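Local coordinates for lysine/ornithine decarboxylase (Vibrio vulnificus, PDB 2PLJ), which decarboxylates the basic amino acids lysine and ornithine, as a beta/alpha-barrel enzyme of the pyridoxal-phosphate-dependent type, at residues His23-Phe28 and Gln403-Asn408; Asn154-Phe159 and Glu199-Trp204; Ala228-Arg233 and Asn275-Leu280. All coordinates share one frame; numbering follows the deposited sequence.

In the fold
The modelled chain begins just before strand 24-26, whose partner, strand 403-407, comes near the C terminus. Contact 1 therefore closes a loop that takes in almost the whole chain, and contacts 2 and 3 both fall within that loop. Contact 2 comes first and joins helices 153-157 and 191-203. Contact 3 follows in series and joins helices 223-241 and 267-278. Both belong to the beta/alpha barrel, where strands of the parallel sheet alternate with helices. Contact 1 belongs to the mixed sheet of the second, beta-rich part. Contacts 2 and 3 have centres about 26 Å apart, and both lie across the chain's centre from contact 1.

Contact 1. Residues His23-Phe28 and Gln403-Asn408; sequences HSQSIF and QTIALN
Residues Ser24-Ser26 run parallel to Gln403-Leu407, with segment axes 20° apart and 4.7 Å at closest approach, and pair Ser24 with Thr404, Gln25 with Ile405 and Ser26 with Ala406. Four backbone hydrogen bonds zigzag along the pair. Thr404 N donates to His23 O, and Gln25 N reaches Thr404 O. Ala406 N then donates to Gln25 O, and Ile27 N to Ala406 O.

The main side-chain bond is between two amides. Gln25 NE2 donates to Gln403 OE1 at 2.7 Å. The acceptor lies nearly in the amide plane of Gln25, but the donor is tilted from the carbonyl plane of Gln403. The two amide planes are 42° apart. Gln25 stands off the face of the sheet. The extended Gln403 chain, with CG opposite its backbone N (chi1 -173°), reaches forward along the strand and carries OE1 to it. Gln25 CG also lies beside Ile405 CD1 at 3.8 Å.

Further along the same face, Ile27 CD1 meets two branches. It lies 3.7 Å from Ile405 CG2 and 3.5 Å from Leu407 CD2, the second a tight contact. A water links His23 O to Thr404 OG1, and another joins Ile27 O to Asn408 N.

Strand 403-407 is central here, since strand 57-61 pairs with it on its other edge, also in parallel. Phe53 of helix 40-53 packs on Gln25, Ile27 and Ile405. On the other face, His90 bonds Ser24 OG and touches Thr404, while Val92 of helix 91-100 covers Ser26 and Ala406.

Contact 2. Residues Asn154-Phe159 and Glu199-Trp204; sequences NELEKF and ETAKEW
Within 199-204, Thr200 is the first to meet Leu156 across this pair of barrel helices. Its CB and its methyl CG2 both lie 3.9 Å from Leu156 CD2. Its hydroxyl turns back to its own helix and bonds Val196 O. Ala201 comes next. Its backbone N is 3.8 Å from Leu156 CD2, and its CB meets the other branch of the leucine, CD1, at 4.2 Å.

Trp204 is the first residue to leave helical geometry, and it carries most of the contact from this side. Its benzo-ring atoms CE3 and CZ3 are both 3.6 Å from Leu156 CD2, and the leucine side chain meets the indole at a slant. Leu156 keeps CG opposite its backbone N (chi1 -177°), which carries CD2 across to the second segment, while CD1 only skirts Ala201. CZ3 also lies 3.7 Å from Glu157 CA, while the Glu157 carboxylate leads away. Within the same segment, Thr200 CG2 sits over the centre of the indole, 3.4 Å above its plane. Lys160 adds a cation-pi contact to that ring, and Arg163 bonds Trp204 O.

Leu156 also packs on Leu168 of strand 167-171, the strand that comes between the two helices in the chain. No hydrogen bond or salt bridge joins the two segments. Between them the contact is apolar packing, one leucine set among a methyl, an alanine and an indole.

Contact 3. Residues Ala228-Arg233 and Asn275-Leu280; sequences AIHTCR and NEALSL
Arg233 presents one face of its guanidinium group to Leu280, whose CB lies 3.7 Å from Arg233 NE. At the edge of the same group, in its plane, are His230 ND1 and a water molecule. The imidazole of His230 meets its neighbours obliquely, with CE1 3.9 Å from Leu280 CD1 and 4.1 Å from Ala277 CB. These residues join two helices of the beta/alpha barrel: helix 223-241, which follows strand 207-212, and helix 267-278, which follows strand 249-251.

Next to these polar groups the packing is apolar. The helices come close at Ile229 and Ala277, whose CA atoms are 6.3 Å apart. The approach is consistent with the small side chain of Ala277, and Ile229 CG2 rests 3.8 Å from Ala277 CB. The other branch of Ile229 goes to Leu278. Its CD1 meets Leu278 CD2 at 3.8 Å, and the two side chains cross at about a right angle. Leu278 starts out pointing away from the first helix and returns only at its end.

Arg233 starts extended, with CG opposite the backbone N, and then bends at chi3 (49°). The bend brings one face of the guanidinium over Leu280 CB. NH1 forms a salt bridge with Glu237, one turn further along the helix, while NE faces the water.

No direct hydrogen bond crosses between the two segments. The water takes that role: it accepts from Arg233 NE, pairs with His230 ND1, and donates to Ala277 O at 2.9 Å.

Contact 1. Residues His23-Phe28 and Gln403-Asn408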
loop_
_atom_site.group_PDB
_atom_site.type_symbol
_atom_site.label_atom_id
_atom_site.label_comp_id
_atom_site.label_asym_id
_atom_site.label_seq_id
_atom_site.Cartn_x
_atom_site.Cartn_y
_atom_site.Cartn_z
ATOM N N HIS A 23 4.800 6.645 14.175
ATOM C CA HIS A 23 3.428 7.102 13.802
ATOM C C HIS A 23 2.397 6.889 14.942
ATOM O O HIS A 23 1.213 6.703 14.689
ATOM C CB HIS A 23 2.945 6.367 12.540
ATOM C CG HIS A 23 3.861 6.504 11.363
ATOM N ND1 HIS A 23 4.643 5.466 10.900
ATOM C CD2 HIS A 23 4.118 7.555 10.551
ATOM C CE1 HIS A 23 5.349 5.876 9.861
ATOM N NE2 HIS A 23 5.045 7.140 9.626
ATOM N N SER A 24 2.847 6.901 16.191
ATOM C CA SER A 24 1.927 6.623 17.296
ATOM C C SER A 24 2.357 7.237 18.620
ATOM O O SER A 24 3.552 7.357 18.904
ATOM C CB SER A 24 1.729 5.104 17.494
ATOM O OG SER A 24 0.628 4.823 18.376
ATOM N N GLN A 25 1.375 7.617 19.422
ATOM C CA GLN A 25 1.645 7.950 20.844
ATOM C C GLN A 25 0.473 7.583 21.728
ATOM O O GLN A 25 -0.629 7.346 21.235
ATOM C CB GLN A 25 1.990 9.425 21.030
ATOM C CG GLN A 25 0.870 10.406 20.661
ATOM C CD GLN A 25 1.331 11.863 20.887
ATOM O OE1 GLN A 25 1.493 12.295 22.023
ATOM N NE2 GLN A 25 1.574 12.591 19.806
ATOM N N SER A 26 0.727 7.545 23.033
ATOM C CA SER A 26 -0.290 7.158 24.009
ATOM C C SER A 26 -0.760 8.303 24.887
ATOM O O SER A 26 0.052 9.170 25.260
ATOM C CB SER A 26 0.261 6.046 24.896
ATOM O OG SER A 26 0.445 4.835 24.167
ATOM N N ILE A 27 -2.055 8.312 25.208
ATOM C CA ILE A 27 -2.590 9.193 26.256
ATOM C C ILE A 27 -2.725 8.343 27.498
ATOM O O ILE A 27 -3.603 7.472 27.571
ATOM C CB ILE A 27 -3.958 9.847 25.912
ATOM C CG1 ILE A 27 -3.826 10.738 24.671
ATOM C CG2 ILE A 27 -4.501 10.643 27.135
ATOM C CD1 ILE A 27 -5.161 11.343 24.159
ATOM N N PHE A 28 -1.831 8.580 28.461
ATOM C CA PHE A 28 -1.854 7.857 29.724
ATOM C C PHE A 28 -2.527 8.711 30.800
ATOM O O PHE A 28 -2.873 8.224 31.878
ATOM C CB PHE A 28 -0.431 7.527 30.155
ATOM C CG PHE A 28 0.241 6.487 29.313
ATOM C CD1 PHE A 28 -0.208 5.151 29.335
ATOM C CD2 PHE A 28 1.347 6.814 28.524
ATOM C CE1 PHE A 28 0.445 4.164 28.562
ATOM C CE2 PHE A 28 2.013 5.843 27.763
ATOM C CZ PHE A 28 1.549 4.516 27.757
ATOM N N GLN A 403 -1.445 9.519 12.427
ATOM C CA GLN A 403 -0.864 9.179 13.723
ATOM C C GLN A 403 -1.897 8.409 14.537
ATOM O O GLN A 403 -3.055 8.830 14.659
ATOM C CB GLN A 403 -0.465 10.461 14.466
ATOM C CG GLN A 403 0.296 10.142 15.751
ATOM C CD GLN A 403 0.808 11.348 16.512
ATOM O OE1 GLN A 403 1.564 11.187 17.465
ATOM N NE2 GLN A 403 0.410 12.566 16.092
ATOM N N THR A 404 -1.476 7.294 15.118
ATOM C CA THR A 404 -2.355 6.550 16.014
ATOM C C THR A 404 -2.264 7.100 17.446
ATOM O O THR A 404 -1.171 7.289 17.983
ATOM C CB THR A 404 -2.034 5.033 15.962
ATOM O OG1 THR A 404 -2.370 4.507 14.660
ATOM C CG2 THR A 404 -2.849 4.249 16.987
ATOM N N ILE A 405 -3.414 7.350 18.053
ATOM C CA ILE A 405 -3.461 7.822 19.440
ATOM C C ILE A 405 -4.073 6.698 20.288
ATOM O O ILE A 405 -5.226 6.325 20.071
ATOM C CB ILE A 405 -4.315 9.102 19.607
ATOM C CG1 ILE A 405 -3.888 10.203 18.607
ATOM C CG2 ILE A 405 -4.197 9.582 21.058
ATOM C CD1 ILE A 405 -2.424 10.592 18.719
ATOM N N ALA A 406 -3.293 6.156 21.232
ATOM C CA ALA A 406 -3.747 4.993 22.020
ATOM C C ALA A 406 -4.372 5.502 23.309
ATOM O O ALA A 406 -3.718 6.244 24.093
ATOM C CB ALA A 406 -2.578 4.046 22.329
ATOM N N LEU A 407 -5.605 5.063 23.540
ATOM C CA LEU A 407 -6.407 5.459 24.699
ATOM C C LEU A 407 -6.786 4.286 25.601
ATOM O O LEU A 407 -6.981 3.143 25.128
ATOM C CB LEU A 407 -7.717 6.129 24.220
ATOM C CG LEU A 407 -7.626 7.174 23.092
ATOM C CD1 LEU A 407 -9.005 7.484 22.511
ATOM C CD2 LEU A 407 -6.990 8.404 23.646
ATOM N N ASN A 408 -6.881 4.565 26.906
ATOM C CA ASN A 408 -7.485 3.606 27.849
ATOM C C ASN A 408 -6.699 2.318 28.037
ATOM O O ASN A 408 -7.280 1.299 28.454
ATOM C CB ASN A 408 -8.950 3.284 27.487
ATOM C CG ASN A 408 -9.815 4.524 27.382
ATOM O OD1 ASN A 408 -9.665 5.483 28.166
ATOM N ND2 ASN A 408 -10.711 4.540 26.391
HETATM O O HOH W 1 -0.464 4.907 12.847
HETATM O O HOH W 2 -6.279 7.062 27.974
#

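Contact 2. Residues Asn154-Phe159 and Glu199-Trp204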
loop_
_atom_site.group_PDB
_atom_site.type_symbol
_atom_site.label_atom_id
_atom_site.label_comp_id
_atom_site.label_asym_id
_atom_site.label_seq_id
_atom_site.Cartn_x
_atom_site.Cartn_y
_atom_site.Cartn_z
ATOM N N ASN A 154 9.017 -29.756 1.134
ATOM C CA ASN A 154 10.151 -28.843 0.946
ATOM C C ASN A 154 10.353 -28.034 2.235
ATOM O O ASN A 154 11.463 -27.887 2.730
ATOM C CB ASN A 154 9.869 -27.945 -0.260
ATOM C CG ASN A 154 10.945 -26.886 -0.501
ATOM O OD1 ASN A 154 10.987 -25.843 0.172
ATOM N ND2 ASN A 154 11.765 -27.108 -1.533
ATOM N N GLU A 155 9.256 -27.528 2.779
ATOM C CA GLU A 155 9.290 -26.821 4.054
ATOM C C GLU A 155 9.711 -27.749 5.212
ATOM O O GLU A 155 10.539 -27.377 6.052
ATOM C CB GLU A 155 7.942 -26.176 4.345
ATOM C CG GLU A 155 8.018 -25.083 5.418
ATOM C CD GLU A 155 8.670 -23.785 4.883
ATOM O OE1 GLU A 155 8.904 -23.680 3.638
ATOM O OE2 GLU A 155 8.945 -22.891 5.719
ATOM N N LEU A 156 9.128 -28.942 5.258
ATOM C CA LEU A 156 9.471 -29.897 6.319
ATOM C C LEU A 156 10.992 -30.121 6.387
ATOM O O LEU A 156 11.575 -30.169 7.483
ATOM C CB LEU A 156 8.732 -31.235 6.101
ATOM C CG LEU A 156 8.990 -32.268 7.210
ATOM C CD1 LEU A 156 8.401 -31.791 8.547
ATOM C CD2 LEU A 156 8.483 -33.658 6.782
ATOM N N GLU A 157 11.628 -30.259 5.219
ATOM C CA GLU A 157 13.076 -30.511 5.129
ATOM C C GLU A 157 13.877 -29.434 5.870
ATOM O O GLU A 157 14.941 -29.731 6.445
ATOM C CB GLU A 157 13.520 -30.619 3.651
ATOM C CG GLU A 157 14.985 -31.046 3.422
ATOM C CD GLU A 157 15.998 -29.881 3.555
ATOM O OE1 GLU A 157 15.601 -28.686 3.637
ATOM O OE2 GLU A 157 17.216 -30.164 3.580
ATOM N N LYS A 158 13.364 -28.196 5.856
ATOM C CA LYS A 158 14.014 -27.058 6.509
ATOM C C LYS A 158 14.188 -27.264 8.016
ATOM O O LYS A 158 14.979 -26.551 8.648
ATOM C CB LYS A 158 13.223 -25.761 6.260
ATOM C CG LYS A 158 13.070 -25.469 4.791
ATOM C CD LYS A 158 12.473 -24.074 4.590
ATOM C CE LYS A 158 12.253 -23.821 3.096
ATOM N NZ LYS A 158 11.357 -22.630 2.906
ATOM N N PHE A 159 13.411 -28.191 8.582
ATOM C CA PHE A 159 13.412 -28.434 10.034
ATOM C C PHE A 159 14.300 -29.588 10.505
ATOM O O PHE A 159 14.417 -29.846 11.718
ATOM C CB PHE A 159 11.977 -28.585 10.571
ATOM C CG PHE A 159 11.257 -27.270 10.621
ATOM C CD1 PHE A 159 11.521 -26.383 11.658
ATOM C CD2 PHE A 159 10.415 -26.883 9.563
ATOM C CE1 PHE A 159 10.900 -25.115 11.687
ATOM C CE2 PHE A 159 9.793 -25.641 9.565
ATOM C CZ PHE A 159 10.027 -24.748 10.630
ATOM N N GLU A 199 3.920 -38.801 8.281
ATOM C CA GLU A 199 4.748 -40.005 8.188
ATOM C C GLU A 199 6.237 -39.680 7.939
ATOM O O GLU A 199 7.123 -40.340 8.521
ATOM C CB GLU A 199 4.197 -40.975 7.136
ATOM C CG GLU A 199 4.584 -42.413 7.405
ATOM C CD GLU A 199 3.786 -43.416 6.569
ATOM O OE1 GLU A 199 2.617 -43.112 6.215
ATOM O OE2 GLU A 199 4.330 -44.506 6.273
ATOM N N THR A 200 6.500 -38.678 7.086
ATOM C CA THR A 200 7.874 -38.253 6.790
ATOM C C THR A 200 8.531 -37.601 8.019
ATOM O O THR A 200 9.715 -37.863 8.302
ATOM C CB THR A 200 7.956 -37.345 5.535
ATOM O OG1 THR A 200 7.348 -38.020 4.431
ATOM C CG2 THR A 200 9.392 -37.034 5.165
ATOM N N ALA A 201 7.760 -36.802 8.761
ATOM C CA ALA A 201 8.261 -36.186 9.991
ATOM C C ALA A 201 8.703 -37.275 10.980
ATOM O O ALA A 201 9.728 -37.141 11.647
ATOM C CB ALA A 201 7.187 -35.285 10.616
ATOM N N LYS A 202 7.943 -38.368 11.061
ATOM C CA LYS A 202 8.339 -39.470 11.957
ATOM C C LYS A 202 9.682 -40.081 11.517
ATOM O O LYS A 202 10.573 -40.300 12.349
ATOM C CB LYS A 202 7.270 -40.560 12.054
ATOM C CG LYS A 202 7.634 -41.611 13.126
ATOM C CD LYS A 202 6.740 -42.822 13.078
ATOM C CE LYS A 202 7.088 -43.805 14.197
ATOM N NZ LYS A 202 5.910 -44.664 14.536
ATOM N N GLU A 203 9.820 -40.316 10.210
ATOM C CA GLU A 203 11.055 -40.853 9.633
ATOM C C GLU A 203 12.225 -39.938 9.972
ATOM O O GLU A 203 13.299 -40.418 10.350
ATOM C CB GLU A 203 10.927 -40.999 8.113
ATOM C CG GLU A 203 10.029 -42.154 7.677
ATOM C CD GLU A 203 9.583 -42.081 6.206
ATOM O OE1 GLU A 203 10.085 -41.220 5.443
ATOM O OE2 GLU A 203 8.721 -42.906 5.814
ATOM N N TRP A 204 11.985 -38.629 9.889
ATOM C CA TRP A 204 13.020 -37.614 10.108
ATOM C C TRP A 204 13.181 -37.188 11.572
ATOM O O TRP A 204 13.952 -36.279 11.869
ATOM C CB TRP A 204 12.777 -36.387 9.204
ATOM C CG TRP A 204 12.903 -36.683 7.727
ATOM C CD1 TRP A 204 13.396 -37.835 7.139
ATOM C CD2 TRP A 204 12.542 -35.810 6.653
ATOM N NE1 TRP A 204 13.359 -37.714 5.767
ATOM C CE2 TRP A 204 12.847 -36.478 5.444
ATOM C CE3 TRP A 204 12.019 -34.509 6.597
ATOM C CZ2 TRP A 204 12.623 -35.890 4.183
ATOM C CZ3 TRP A 204 11.787 -33.926 5.346
ATOM C CH2 TRP A 204 12.093 -34.620 4.153
#

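Contact 3. Residues Ala228-Arg233 and Asn275-Leu280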
loop_
_atom_site.group_PDB
_atom_site.type_symbol
_atom_site.label_atom_id
_atom_site.label_comp_id
_atom_site.label_asym_id
_atom_site.label_seq_id
_atom_site.Cartn_x
_atom_site.Cartn_y
_atom_site.Cartn_z
ATOM N N ALA A 228 -14.012 -28.107 8.066
ATOM C CA ALA A 228 -12.576 -28.197 8.313
ATOM C C ALA A 228 -12.282 -29.014 9.565
ATOM O O ALA A 228 -11.395 -29.865 9.566
ATOM C CB ALA A 228 -11.943 -26.782 8.415
ATOM N N ILE A 229 -13.042 -28.766 10.625
ATOM C CA ILE A 229 -12.830 -29.465 11.897
ATOM C C ILE A 229 -13.086 -30.982 11.748
ATOM O O ILE A 229 -12.265 -31.822 12.187
ATOM C CB ILE A 229 -13.673 -28.841 13.030
ATOM C CG1 ILE A 229 -13.144 -27.419 13.359
ATOM C CG2 ILE A 229 -13.655 -29.741 14.278
ATOM C CD1 ILE A 229 -14.120 -26.537 14.149
ATOM N N HIS A 230 -14.185 -31.324 11.075
ATOM C CA HIS A 230 -14.471 -32.733 10.790
ATOM C C HIS A 230 -13.318 -33.359 10.004
ATOM O O HIS A 230 -12.858 -34.434 10.350
ATOM C CB HIS A 230 -15.751 -32.901 9.981
ATOM C CG HIS A 230 -17.004 -32.540 10.718
ATOM N ND1 HIS A 230 -17.169 -32.747 12.072
ATOM C CD2 HIS A 230 -18.184 -32.044 10.266
ATOM C CE1 HIS A 230 -18.384 -32.360 12.429
ATOM N NE2 HIS A 230 -19.018 -31.929 11.351
ATOM N N THR A 231 -12.820 -32.662 8.977
ATOM C CA THR A 231 -11.738 -33.227 8.168
ATOM C C THR A 231 -10.458 -33.446 8.972
ATOM O O THR A 231 -9.861 -34.532 8.919
ATOM C CB THR A 231 -11.500 -32.418 6.903
ATOM O OG1 THR A 231 -12.659 -32.568 6.070
ATOM C CG2 THR A 231 -10.291 -32.962 6.130
ATOM N N CYS A 232 -10.087 -32.440 9.763
ATOM C CA CYS A 232 -8.945 -32.560 10.656
ATOM C C CYS A 232 -9.115 -33.719 11.639
ATOM O O CYS A 232 -8.158 -34.464 11.883
ATOM C CB CYS A 232 -8.686 -31.240 11.384
ATOM S SG CYS A 232 -8.068 -30.030 10.203
ATOM N N ARG A 233 -10.318 -33.860 12.197
ATOM C CA ARG A 233 -10.606 -34.958 13.122
ATOM C C ARG A 233 -10.373 -36.317 12.457
ATOM O O ARG A 233 -9.776 -37.211 13.056
ATOM C CB ARG A 233 -12.033 -34.871 13.663
ATOM C CG ARG A 233 -12.368 -36.003 14.648
ATOM C CD ARG A 233 -13.688 -35.755 15.357
ATOM N NE ARG A 233 -14.749 -35.409 14.416
ATOM C CZ ARG A 233 -15.455 -36.304 13.720
ATOM N NH1 ARG A 233 -15.220 -37.610 13.851
ATOM N NH2 ARG A 233 -16.405 -35.894 12.893
ATOM N N ASN A 275 -18.150 -24.807 18.180
ATOM C CA ASN A 275 -18.072 -25.502 19.456
ATOM C C ASN A 275 -18.591 -26.941 19.386
ATOM O O ASN A 275 -18.014 -27.846 19.990
ATOM C CB ASN A 275 -18.833 -24.722 20.538
ATOM C CG ASN A 275 -18.143 -23.402 20.893
ATOM O OD1 ASN A 275 -18.802 -22.420 21.272
ATOM N ND2 ASN A 275 -16.819 -23.377 20.766
ATOM N N GLU A 276 -19.673 -27.139 18.641
ATOM C CA GLU A 276 -20.248 -28.480 18.483
ATOM C C GLU A 276 -19.313 -29.422 17.744
ATOM O O GLU A 276 -19.136 -30.566 18.163
ATOM C CB GLU A 276 -21.582 -28.392 17.764
ATOM C CG GLU A 276 -22.639 -27.666 18.554
ATOM C CD GLU A 276 -23.919 -27.459 17.750
ATOM O OE1 GLU A 276 -24.373 -28.424 17.088
ATOM O OE2 GLU A 276 -24.448 -26.321 17.774
ATOM N N ALA A 277 -18.719 -28.935 16.654
ATOM C CA ALA A 277 -17.758 -29.735 15.878
ATOM C C ALA A 277 -16.525 -30.094 16.720
ATOM O O ALA A 277 -16.036 -31.223 16.685
ATOM C CB ALA A 277 -17.375 -29.029 14.587
ATOM N N LEU A 278 -16.072 -29.137 17.527
ATOM C CA LEU A 278 -14.903 -29.336 18.369
ATOM C C LEU A 278 -15.125 -30.390 19.428
ATOM O O LEU A 278 -14.194 -31.129 19.795
ATOM C CB LEU A 278 -14.521 -28.003 19.044
ATOM C CG LEU A 278 -13.934 -26.937 18.108
ATOM C CD1 LEU A 278 -13.690 -25.640 18.881
ATOM C CD2 LEU A 278 -12.620 -27.426 17.483
ATOM N N SER A 279 -16.357 -30.449 19.916
ATOM C CA SER A 279 -16.764 -31.411 20.945
ATOM C C SER A 279 -16.584 -32.873 20.500
ATOM O O SER A 279 -16.543 -33.798 21.333
ATOM C CB SER A 279 -18.201 -31.132 21.387
ATOM O OG SER A 279 -19.137 -31.800 20.560
ATOM N N LEU A 280 -16.496 -33.096 19.190
ATOM C CA LEU A 280 -16.331 -34.462 18.675
ATOM C C LEU A 280 -14.881 -34.931 18.726
ATOM O O LEU A 280 -14.615 -36.127 18.554
ATOM C CB LEU A 280 -16.894 -34.596 17.261
ATOM C CG LEU A 280 -18.406 -34.360 17.144
ATOM C CD1 LEU A 280 -18.863 -34.389 15.682
ATOM C CD2 LEU A 280 -19.194 -35.373 17.976
HETATM O O HOH W 3 -15.398 -32.696 14.273
#